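Local coordinates for protein 2-hydroxychromene-2-carboxylate isomerase (Pseudomonas putida, PDB 2IMF) that catalyses the reversible, glutathione-dependent isomerisation of 2-hydroxychromene-2-carboxylate to trans-O-hydroxybenzylidenepyruvate in naphthalene degradation, at residues N35-L39 and A40-I44; V49-N53 and R54-V58; R69-L73 and Y74-L78; A127-S130 and E131-W135. All coordinates share one frame; numbering follows the deposited sequence. Where two conformers were deposited one is given.

Interaction 1: N35-L39 and A40-I44; sequences NAIDL and ARVKI. With TOM (4-(2-methoxyphenyl)-2-oxobut-3-enoic acid), chain F.
D38 caps the start of helix 39-46 through A40 and R41. Its CG stands anti to the backbone N (chi1 -171°), which swings OD1 over the first turn, 2.9 Å from A40 N and 3.4 Å from R41 N; both are weak hydrogen bonds. Regular helical bonding follows, V42 N donating to D38 O at 3.0 Å and K43 N to L39 O at 2.9 Å.

The charged contact is looser: D38 OD2 lies 3.5 Å from R41 NE, a salt bridge whose carboxylate and guanidinium planes are 38° apart.

Among apolar groups, I37 CD1 meets V42 CG1 at 4.0 Å and L39 CD1 meets V42 CG2 at 3.9 Å, the side chains crossing at about a right angle in each pair.

K43 carries the ligand contact. Its chain passes L39 and bends at chi3 (74°), and NZ donates to carboxylate oxygen O11 of TOM at 2.6 Å. With a methionine in place of the lysine, O11 would probably be left without this cationic donor, weakening the grip on the ligand's acid end. The arrangement is a capped strand-to-helix junction of the thioredoxin-like fold, opening onto the substrate pocket.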
loop_
_atom_site.group_PDB
_atom_site.type_symbol
_atom_site.label_atom_id
_atom_site.label_comp_id
_atom_site.label_asym_id
_atom_site.label_seq_id
_atom_site.Cartn_x
_atom_site.Cartn_y
_atom_site.Cartn_z
ATOM N N ASN A 35 -5.933 1.252 20.030
ATOM C CA ASN A 35 -5.007 2.262 20.411
ATOM C C ASN A 35 -5.161 3.474 19.479
ATOM O O ASN A 35 -4.691 3.440 18.349
ATOM C CB ASN A 35 -3.562 1.722 20.273
ATOM C CG ASN A 35 -3.294 0.472 21.155
ATOM O OD1 ASN A 35 -3.024 0.584 22.354
ATOM N ND2 ASN A 35 -3.463 -0.689 20.570
ATOM N N ALA A 36 -5.707 4.571 20.004
ATOM C CA ALA A 36 -5.795 5.832 19.220
ATOM C C ALA A 36 -4.498 6.585 19.377
ATOM O O ALA A 36 -4.072 6.863 20.519
ATOM C CB ALA A 36 -6.968 6.706 19.677
ATOM N N ILE A 37 -3.833 6.893 18.250
ATOM C CA ILE A 37 -2.518 7.541 18.325
ATOM C C ILE A 37 -2.395 8.667 17.326
ATOM O O ILE A 37 -3.184 8.787 16.395
ATOM C CB ILE A 37 -1.311 6.566 18.046
ATOM C CG1 ILE A 37 -1.493 5.878 16.657
ATOM C CG2 ILE A 37 -1.326 5.447 19.096
ATOM C CD1 ILE A 37 -0.227 5.056 16.232
ATOM N N ASP A 38 -1.399 9.496 17.531
ATOM C CA ASP A 38 -1.193 10.681 16.702
ATOM C C ASP A 38 -0.316 10.377 15.501
ATOM O O ASP A 38 0.947 10.349 15.629
ATOM C CB ASP A 38 -0.587 11.798 17.561
ATOM C CG ASP A 38 -0.529 13.131 16.849
ATOM O OD1 ASP A 38 -0.649 13.249 15.646
ATOM O OD2 ASP A 38 -0.230 14.156 17.526
ATOM N N LEU A 39 -0.937 10.225 14.323
ATOM C CA LEU A 39 -0.131 9.909 13.142
ATOM C C LEU A 39 0.971 10.944 12.902
ATOM O O LEU A 39 2.073 10.611 12.489
ATOM C CB LEU A 39 -1.021 9.849 11.902
ATOM C CG LEU A 39 -0.274 9.583 10.579
ATOM C CD1 LEU A 39 0.488 8.268 10.623
ATOM C CD2 LEU A 39 -1.234 9.671 9.424
ATOM N N ALA A 40 0.610 12.208 13.196
ATOM C CA ALA A 40 1.574 13.244 12.820
ATOM C C ALA A 40 2.794 13.064 13.633
ATOM O O ALA A 40 3.943 13.209 13.169
ATOM C CB ALA A 40 1.027 14.664 13.069
ATOM N N ARG A 41 2.624 12.743 14.901
ATOM C CA ARG A 41 3.764 12.527 15.746
ATOM C C ARG A 41 4.566 11.281 15.363
ATOM O O ARG A 41 5.802 11.254 15.389
ATOM C CB ARG A 41 3.320 12.400 17.202
ATOM C CG ARG A 41 3.686 13.529 18.082
ATOM C CD ARG A 41 2.863 13.328 19.360
ATOM N NE ARG A 41 2.372 14.595 19.883
ATOM C CZ ARG A 41 2.657 15.037 21.100
ATOM N NH1 ARG A 41 3.409 14.284 21.896
ATOM N NH2 ARG A 41 2.182 16.213 21.520
ATOM N N VAL A 42 3.891 10.167 15.031
ATOM C CA VAL A 42 4.657 9.011 14.632
ATOM C C VAL A 42 5.478 9.203 13.352
ATOM O O VAL A 42 6.549 8.604 13.220
ATOM C CB VAL A 42 3.837 7.638 14.587
ATOM C CG1 VAL A 42 2.856 7.505 15.759
ATOM C CG2 VAL A 42 3.161 7.347 13.328
ATOM N N LYS A 43 4.922 9.996 12.417
ATOM C CA LYS A 43 5.653 10.263 11.184
ATOM C C LYS A 43 6.884 11.082 11.474
ATOM O O LYS A 43 7.968 10.757 10.948
ATOM C CB LYS A 43 4.802 11.036 10.219
ATOM C CG LYS A 43 3.743 10.139 9.542
ATOM C CD LYS A 43 2.815 11.022 8.698
ATOM C CE LYS A 43 3.455 11.504 7.441
ATOM N NZ LYS A 43 2.456 12.478 6.758
ATOM N N ILE A 44 6.730 12.124 12.300
ATOM C CA ILE A 44 7.878 13.016 12.515
ATOM C C ILE A 44 8.921 12.237 13.273
ATOM O O ILE A 44 10.147 12.438 13.073
ATOM C CB ILE A 44 7.487 14.249 13.380
ATOM C CG1 ILE A 44 6.259 14.971 12.830
ATOM C CG2 ILE A 44 8.652 15.258 13.474
ATOM C CD1 ILE A 44 6.595 16.120 11.868
HETATM O O8 TOM F . -1.759 11.387 3.832
HETATM C C9 TOM F . -1.758 11.086 5.021
HETATM C C10 TOM F . -0.923 11.707 6.017
HETATM O O11 TOM F . 0.281 11.358 5.996
HETATM O O10 TOM F . -1.434 12.456 6.875
HETATM C C8 TOM F . -2.569 9.959 5.579
HETATM C C7 TOM F . -3.361 9.167 4.893
HETATM C C1 TOM F . -4.471 9.643 3.978
HETATM C C6 TOM F . -4.571 8.960 2.782
HETATM C C5 TOM F . -5.542 9.337 1.860
HETATM C C4 TOM F . -6.442 10.360 2.206
HETATM C C3 TOM F . -6.361 11.039 3.404
HETATM C C2 TOM F . -5.350 10.649 4.301
HETATM O O2 TOM F . -5.196 11.225 5.514
HETATM C C11 TOM F . -6.308 12.042 5.885
#

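Interaction 2: V49-N53 and R54-V58; sequences VGPSN and RDLKV. With TOM (4-(2-methoxyphenyl)-2-oxobut-3-enoic acid), chain F.
The substrate pocket, occupied here by TOM, is bordered by the tight turn in which S52 and N53 pack against R54, D55 and L56. Two backbone bonds set the turn: D55 N donates to S52 O at 2.8 Å and L56 N to N53 O at 3.3 Å. In each the donor stands well above the carbonyl plane, 53° out of it for S52 O and 71° for N53 O, consistent with the tight 3-10 winding that ends at D55. P51 CB and L56 CD2 touch at 4.1 Å on the flank that packs against G47 of the second subunit.

R54 meets the ligand with both its backbone and its side chain. Its backbone N donates to the keto oxygen O8 of TOM at 3.3 Å, while its chain, extended from CG to NE, lies alongside the oxo-acid and presents NE and NH2 together to carboxylate oxygen O10. Both nitrogens lie improbably close to O10 and R54 was deposited in two conformers, so the detail of this grip is doubtful; the side-on approach is the safer reading. Carboxylate carbon C10 lies at the guanidinium edge, in its plane, and methoxy carbon C11 over one face. S52 OG is 3.6 Å from TOM O11, and N53 OD1 turns instead to K59 NZ. A guanidinium edge here and the K43 ammonium group on the other carboxylate oxygen would together be expected to neutralise the acid, and the long bond from the R54 peptide N-H may help to orient the adjoining ketone.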
loop_
_atom_site.group_PDB
_atom_site.type_symbol
_atom_site.label_atom_id
_atom_site.label_comp_id
_atom_site.label_asym_id
_atom_site.label_seq_id
_atom_site.Cartn_x
_atom_site.Cartn_y
_atom_site.Cartn_z
ATOM N N VAL A 49 8.980 13.506 6.928
ATOM C CA VAL A 49 8.650 14.904 6.993
ATOM C C VAL A 49 8.332 15.511 5.654
ATOM O O VAL A 49 7.991 16.719 5.592
ATOM C CB VAL A 49 9.832 15.745 7.560
ATOM C CG1 VAL A 49 10.103 15.386 8.994
ATOM C CG2 VAL A 49 11.042 15.543 6.708
ATOM N N GLY A 50 8.405 14.707 4.581
ATOM C CA GLY A 50 8.067 15.258 3.243
ATOM C C GLY A 50 6.585 15.582 3.099
ATOM O O GLY A 50 5.808 15.333 4.031
ATOM N N PRO A 51 6.167 16.141 1.926
ATOM C CA PRO A 51 4.740 16.362 1.735
ATOM C C PRO A 51 4.019 15.025 1.891
ATOM O O PRO A 51 4.584 13.989 1.475
ATOM C CB PRO A 51 4.614 16.887 0.291
ATOM C CG PRO A 51 5.889 16.551 -0.351
ATOM C CD PRO A 51 6.947 16.560 0.750
ATOM N N SER A 52 2.886 15.089 2.589
ATOM C CA SER A 52 1.966 13.976 2.852
ATOM C C SER A 52 1.235 13.673 1.563
ATOM O O SER A 52 1.025 14.564 0.722
ATOM C CB SER A 52 0.887 14.425 3.848
ATOM O OG SER A 52 1.464 14.683 5.142
ATOM N N ASN A 53 0.759 12.446 1.444
ATOM C CA ASN A 53 -0.071 12.129 0.306
ATOM C C ASN A 53 -1.316 12.990 0.217
ATOM O O ASN A 53 -1.851 13.202 -0.905
ATOM C CB ASN A 53 -0.441 10.659 0.300
ATOM C CG ASN A 53 0.779 9.752 0.112
ATOM O OD1 ASN A 53 1.871 10.165 -0.351
ATOM N ND2 ASN A 53 0.604 8.502 0.493
ATOM N N ARG A 54 -1.808 13.498 1.352
ATOM C CA ARG A 54 -2.905 14.504 1.365
ATOM C C ARG A 54 -2.602 15.724 0.517
ATOM O O ARG A 54 -3.510 16.355 -0.010
ATOM C CB ARG A 54 -3.218 15.033 2.765
ATOM C CG ARG A 54 -2.940 14.136 3.895
ATOM C CD ARG A 54 -3.315 14.896 5.130
ATOM N NE ARG A 54 -2.601 14.341 6.249
ATOM C CZ ARG A 54 -2.729 14.747 7.499
ATOM N NH1 ARG A 54 -3.567 15.725 7.804
ATOM N NH2 ARG A 54 -2.017 14.157 8.441
ATOM N N ASP A 55 -1.340 16.057 0.410
ATOM C CA ASP A 55 -0.961 17.324 -0.237
ATOM C C ASP A 55 -0.412 17.134 -1.652
ATOM O O ASP A 55 0.075 18.083 -2.256
ATOM C CB ASP A 55 -0.010 18.057 0.709
ATOM C CG ASP A 55 -0.720 18.454 2.019
ATOM O OD1 ASP A 55 -1.855 19.004 1.967
ATOM O OD2 ASP A 55 -0.198 18.163 3.101
ATOM N N LEU A 56 -0.539 15.915 -2.206
ATOM C CA LEU A 56 -0.055 15.612 -3.569
ATOM C C LEU A 56 -1.246 15.264 -4.439
ATOM O O LEU A 56 -1.704 14.138 -4.409
ATOM C CB LEU A 56 0.918 14.425 -3.546
ATOM C CG LEU A 56 2.162 14.623 -2.660
ATOM C CD1 LEU A 56 2.995 13.341 -2.554
ATOM C CD2 LEU A 56 2.956 15.711 -3.304
ATOM N N LYS A 57 -1.775 16.234 -5.184
ATOM C CA LYS A 57 -3.083 16.104 -5.774
ATOM C C LYS A 57 -3.202 14.894 -6.667
ATOM O O LYS A 57 -4.189 14.178 -6.612
ATOM C CB LYS A 57 -3.387 17.365 -6.612
ATOM C CG LYS A 57 -4.882 17.463 -6.830
ATOM C CD LYS A 57 -5.270 18.153 -8.120
ATOM C CE LYS A 57 -6.700 17.748 -8.483
ATOM N NZ LYS A 57 -6.816 17.473 -9.946
ATOM N N VAL A 58 -2.222 14.677 -7.553
ATOM C CA VAL A 58 -2.336 13.545 -8.457
ATOM C C VAL A 58 -2.405 12.214 -7.707
ATOM O O VAL A 58 -3.209 11.348 -8.054
ATOM C CB VAL A 58 -1.201 13.489 -9.453
ATOM C CG1 VAL A 58 -1.127 12.166 -10.246
ATOM C CG2 VAL A 58 -1.394 14.608 -10.448
HETATM O O8 TOM F . -1.759 11.387 3.832
HETATM C C9 TOM F . -1.758 11.086 5.021
HETATM C C10 TOM F . -0.923 11.707 6.017
HETATM O O11 TOM F . 0.281 11.358 5.996
HETATM O O10 TOM F . -1.434 12.456 6.875
HETATM C C8 TOM F . -2.569 9.959 5.579
HETATM C C7 TOM F . -3.361 9.167 4.893
HETATM C C1 TOM F . -4.471 9.643 3.978
HETATM C C6 TOM F . -4.571 8.960 2.782
HETATM C C5 TOM F . -5.542 9.337 1.860
HETATM C C4 TOM F . -6.442 10.360 2.206
HETATM C C3 TOM F . -6.361 11.039 3.404
HETATM C C2 TOM F . -5.350 10.649 4.301
HETATM O O2 TOM F . -5.196 11.225 5.514
HETATM C C11 TOM F . -6.308 12.042 5.885
#

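Interaction 3: R69-L73 and Y74-L78; sequences RWAQL and YGIPL
W70 and Y74 lie side by side, pointing the same way from the last turn of helix 57-74. Their rings form an oblique aromatic pair: the Y74 ring and the six-membered ring of W70 have planes at 72°, and W70 CE3 approaches Y74 CE1 to 3.8 Å. Y74 OH is gripped by N181 and R20. A leucine at this position would probably leave those two polar groups without their phenolic mate and open a gap beside the W70 indole.

The backbone bonds end the helix. Y74 N donates to W70 O at 2.9 Å, the last regular bond here. Beyond it G75 takes positive phi (74°), and the chain folds back in a Schellman motif: I76 N donates to A71 O at 3.0 Å in a nearly straight bond of 170°, and G75 N to Q72 O at 3.2 Å, with a weak second bond from G75 N to A71 O.

Apolar packing follows the reversal. A71 CB meets L78 CB at 3.9 Å and I76 CG1 at 4.3 Å, tying the departing chain to the helix side.

Helix 12-28 covers this region, with L16 on W70 and Y15 on I76 and L78, while F185 of the second subunit packs on W70 and L73.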
loop_
_atom_site.group_PDB
_atom_site.type_symbol
_atom_site.label_atom_id
_atom_site.label_comp_id
_atom_site.label_asym_id
_atom_site.label_seq_id
_atom_site.Cartn_x
_atom_site.Cartn_y
_atom_site.Cartn_z
ATOM N N ARG A 69 -13.028 2.019 -4.049
ATOM C CA ARG A 69 -13.030 0.609 -4.428
ATOM C C ARG A 69 -13.140 -0.250 -3.202
ATOM O O ARG A 69 -13.897 -1.213 -3.138
ATOM C CB ARG A 69 -11.766 0.248 -5.241
ATOM C CG ARG A 69 -11.798 0.778 -6.640
ATOM C CD ARG A 69 -10.339 0.812 -7.183
ATOM N NE ARG A 69 -10.452 1.184 -8.594
ATOM C CZ ARG A 69 -9.436 1.680 -9.295
ATOM N NH1 ARG A 69 -8.217 1.741 -8.765
ATOM N NH2 ARG A 69 -9.566 2.003 -10.576
ATOM N N TRP A 70 -12.405 0.040 -2.138
ATOM C CA TRP A 70 -12.522 -0.757 -0.951
ATOM C C TRP A 70 -13.854 -0.583 -0.224
ATOM O O TRP A 70 -14.359 -1.552 0.336
ATOM C CB TRP A 70 -11.391 -0.374 0.043
ATOM C CG TRP A 70 -10.037 -0.937 -0.354
ATOM C CD1 TRP A 70 -9.050 -0.263 -1.030
ATOM C CD2 TRP A 70 -9.556 -2.241 -0.143
ATOM N NE1 TRP A 70 -7.965 -1.080 -1.208
ATOM C CE2 TRP A 70 -8.254 -2.325 -0.691
ATOM C CE3 TRP A 70 -10.113 -3.382 0.448
ATOM C CZ2 TRP A 70 -7.491 -3.524 -0.622
ATOM C CZ3 TRP A 70 -9.355 -4.532 0.535
ATOM C CH2 TRP A 70 -8.076 -4.598 -0.023
ATOM N N ALA A 71 -14.364 0.640 -0.235
ATOM C CA ALA A 71 -15.656 0.872 0.452
ATOM C C ALA A 71 -16.707 0.020 -0.270
ATOM O O ALA A 71 -17.589 -0.545 0.387
ATOM C CB ALA A 71 -15.993 2.303 0.360
ATOM N N GLN A 72 -16.629 -0.037 -1.589
ATOM C CA GLN A 72 -17.602 -0.875 -2.364
ATOM C C GLN A 72 -17.426 -2.339 -2.047
ATOM O O GLN A 72 -18.420 -3.041 -1.843
ATOM C CB GLN A 72 -17.398 -0.694 -3.855
ATOM C CG GLN A 72 -17.752 0.658 -4.378
ATOM C CD GLN A 72 -19.251 0.885 -4.538
ATOM O OE1 GLN A 72 -19.820 1.821 -3.959
ATOM N NE2 GLN A 72 -19.896 0.034 -5.330
ATOM N N LEU A 73 -16.177 -2.829 -1.925
ATOM C CA LEU A 73 -15.949 -4.213 -1.544
ATOM C C LEU A 73 -16.532 -4.501 -0.216
ATOM O O LEU A 73 -17.043 -5.596 0.042
ATOM C CB LEU A 73 -14.466 -4.579 -1.562
ATOM C CG LEU A 73 -13.789 -4.637 -2.941
ATOM C CD1 LEU A 73 -12.280 -4.854 -2.738
ATOM C CD2 LEU A 73 -14.384 -5.744 -3.849
ATOM N N TYR A 74 -16.408 -3.550 0.715
ATOM C CA TYR A 74 -16.876 -3.768 2.086
ATOM C C TYR A 74 -18.375 -3.471 2.283
ATOM O O TYR A 74 -18.911 -3.809 3.346
ATOM C CB TYR A 74 -16.053 -2.884 3.045
ATOM C CG TYR A 74 -14.608 -3.324 3.287
ATOM C CD1 TYR A 74 -14.003 -4.385 2.585
ATOM C CD2 TYR A 74 -13.843 -2.653 4.253
ATOM C CE1 TYR A 74 -12.702 -4.755 2.851
ATOM C CE2 TYR A 74 -12.550 -3.014 4.514
ATOM C CZ TYR A 74 -11.969 -4.095 3.817
ATOM O OH TYR A 74 -10.663 -4.449 4.050
ATOM N N GLY A 75 -19.011 -2.855 1.308
ATOM C CA GLY A 75 -20.431 -2.489 1.399
ATOM C C GLY A 75 -20.730 -1.323 2.301
ATOM O O GLY A 75 -21.825 -1.281 2.894
ATOM N N ILE A 76 -19.828 -0.341 2.381
ATOM C CA ILE A 76 -20.016 0.756 3.295
ATOM C C ILE A 76 -19.783 2.067 2.546
ATOM O O ILE A 76 -19.070 2.091 1.552
ATOM C CB ILE A 76 -19.045 0.645 4.515
ATOM C CG1 ILE A 76 -17.555 0.760 4.100
ATOM C CG2 ILE A 76 -19.275 -0.630 5.258
ATOM C CD1 ILE A 76 -16.582 0.597 5.273
ATOM N N PRO A 77 -20.344 3.210 3.021
ATOM C CA PRO A 77 -20.067 4.512 2.427
ATOM C C PRO A 77 -18.675 4.946 2.855
ATOM O O PRO A 77 -18.177 4.546 3.913
ATOM C CB PRO A 77 -21.117 5.432 3.116
ATOM C CG PRO A 77 -21.448 4.783 4.344
ATOM C CD PRO A 77 -21.371 3.302 4.087
ATOM N N LEU A 78 -18.130 5.859 2.098
ATOM C CA LEU A 78 -16.904 6.511 2.562
ATOM C C LEU A 78 -17.009 7.884 1.996
ATOM O O LEU A 78 -17.021 8.132 0.746
ATOM C CB LEU A 78 -15.651 5.765 2.032
ATOM C CG LEU A 78 -14.308 6.238 2.636
ATOM C CD1 LEU A 78 -13.347 5.016 2.559
ATOM C CD2 LEU A 78 -13.708 7.491 1.982
HETATM O O HOH W 1 -19.574 2.195 -1.120
#

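Interaction 4: A127-S130 and E131-W135; sequences ALVS and EKLGW
S130 O gathers the N-H groups of the turn that ends helix 125-133. W135 N donates to it at 3.0 Å in a fairly straight bond of 159°; G134 N at 2.9 Å and L133 N at 3.2 Å add weak, bent bonds to the same oxygen. G134 has positive phi (77°); W135 N on S130 O and a weak bond from G134 N to E131 O close the Schellman motif around it. A side chain at G134 would be jammed against the carbonyl O of L133, which explains a glycine at the reversal.

Before the turn the helix is regularly bonded: E131 N donates to A127 O at 3.0 Å and L133 N to V129 O at 2.9 Å, with K132 N on L128 O in between. The S130 hydroxyl stays with its own helix. OG sits beside the backbone N (chi1 -67°) and bonds P126 O, while also lying at the edge of the W135 ring, near its plane.

Packing spreads out from there. V129 CG1 and L133 CD1 touch at 3.8 Å, the two side chains running alongside each other, and L133 CD1 lies 3.5 Å above the plane of the W135 indole, toward its rim. Y105 of helix 99-115 meets that indole nearly parallel, while F140 and Y95 meet it at steeper angles.

One good and two weak N-H donors on S130 O are likely to offset part of the negative charge at this helix end. L133 O is likewise engaged, by Q101 NE2, so these two carbonyl oxygens have partners where the aromatic residues close in.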
loop_
_atom_site.group_PDB
_atom_site.type_symbol
_atom_site.label_atom_id
_atom_site.label_comp_id
_atom_site.label_asym_id
_atom_site.label_seq_id
_atom_site.Cartn_x
_atom_site.Cartn_y
_atom_site.Cartn_z
ATOM N N ALA A 127 -20.894 15.880 21.895
ATOM C CA ALA A 127 -22.246 15.678 22.421
ATOM C C ALA A 127 -23.021 14.637 21.625
ATOM O O ALA A 127 -23.806 13.846 22.160
ATOM C CB ALA A 127 -23.022 17.000 22.470
ATOM N N LEU A 128 -22.873 14.669 20.295
ATOM C CA LEU A 128 -23.575 13.709 19.458
ATOM C C LEU A 128 -23.120 12.329 19.813
ATOM O O LEU A 128 -23.937 11.356 19.917
ATOM C CB LEU A 128 -23.320 13.991 17.977
ATOM C CG LEU A 128 -23.983 15.272 17.412
ATOM C CD1 LEU A 128 -23.346 15.713 16.131
ATOM C CD2 LEU A 128 -25.438 14.998 17.162
ATOM N N VAL A 129 -21.801 12.154 19.948
ATOM C CA VAL A 129 -21.246 10.798 20.284
ATOM C C VAL A 129 -21.684 10.372 21.690
ATOM O O VAL A 129 -22.125 9.175 21.860
ATOM C CB VAL A 129 -19.717 10.788 20.094
ATOM C CG1 VAL A 129 -19.057 9.547 20.727
ATOM C CG2 VAL A 129 -19.418 10.904 18.637
ATOM N N SER A 130 -21.659 11.315 22.636
ATOM C CA SER A 130 -22.148 11.001 23.998
ATOM C C SER A 130 -23.561 10.493 23.975
ATOM O O SER A 130 -23.902 9.500 24.672
ATOM C CB SER A 130 -22.051 12.235 24.892
ATOM O OG SER A 130 -20.697 12.596 25.113
ATOM N N GLU A 131 -24.442 11.119 23.215
ATOM C CA GLU A 131 -25.842 10.758 23.168
ATOM C C GLU A 131 -25.931 9.338 22.669
ATOM O O GLU A 131 -26.675 8.541 23.238
ATOM C CB GLU A 131 -26.571 11.673 22.164
ATOM C CG GLU A 131 -27.765 10.979 21.407
ATOM C CD GLU A 131 -29.130 11.240 21.975
ATOM O OE1 GLU A 131 -29.486 12.433 22.181
ATOM O OE2 GLU A 131 -29.876 10.251 22.154
ATOM N N LYS A 132 -25.184 8.996 21.633
ATOM C CA LYS A 132 -25.190 7.643 21.085
ATOM C C LYS A 132 -24.725 6.568 22.057
ATOM O O LYS A 132 -25.268 5.430 22.049
ATOM C CB LYS A 132 -24.305 7.631 19.809
ATOM C CG LYS A 132 -24.185 6.341 19.117
ATOM C CD LYS A 132 -25.516 5.870 18.512
ATOM C CE LYS A 132 -25.345 4.446 17.974
ATOM N NZ LYS A 132 -25.149 3.490 19.131
ATOM N N LEU A 133 -23.708 6.888 22.833
ATOM C CA LEU A 133 -23.080 5.920 23.710
ATOM C C LEU A 133 -23.701 5.878 25.093
ATOM O O LEU A 133 -23.293 5.048 25.915
ATOM C CB LEU A 133 -21.582 6.219 23.853
ATOM C CG LEU A 133 -20.833 6.064 22.525
ATOM C CD1 LEU A 133 -19.443 6.326 22.793
ATOM C CD2 LEU A 133 -21.024 4.565 21.989
ATOM N N GLY A 134 -24.597 6.800 25.411
ATOM C CA GLY A 134 -25.118 6.848 26.778
ATOM C C GLY A 134 -24.179 7.456 27.782
ATOM O O GLY A 134 -24.262 7.099 28.988
ATOM N N TRP A 135 -23.310 8.388 27.363
ATOM C CA TRP A 135 -22.382 9.048 28.205
ATOM C C TRP A 135 -22.879 10.395 28.645
ATOM O O TRP A 135 -23.841 10.922 28.082
ATOM C CB TRP A 135 -21.080 9.271 27.445
ATOM C CG TRP A 135 -20.297 8.035 27.175
ATOM C CD1 TRP A 135 -20.497 6.759 27.682
ATOM C CD2 TRP A 135 -19.093 7.966 26.392
ATOM N NE1 TRP A 135 -19.501 5.926 27.205
ATOM C CE2 TRP A 135 -18.620 6.655 26.440
ATOM C CE3 TRP A 135 -18.367 8.908 25.668
ATOM C CZ2 TRP A 135 -17.455 6.219 25.749
ATOM C CZ3 TRP A 135 -17.214 8.489 24.978
ATOM C CH2 TRP A 135 -16.756 7.168 25.056
#

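From the N terminus, each contact closes only a short turn, and the four run in series without nesting or crossing. Interaction 1 joins strand 31-36 to helix 39-46; interaction 2 leads from the following loop into helix 57-74. These two meet, K43 NZ lying 2.9 Å from S52 OG, and share TOM, whose carboxylate is approached by K43 from the one and R54 from the other. Interaction 3 ends that same helix 57-74, its centre about 24 Å from that of interaction 2, and both also touch the second subunit. Interaction 4, ending helix 125-133, stands apart from the annotated sites; its centre is about 34 Å from that of interaction 2. Like interaction 3, it finishes a helix with a Schellman motif.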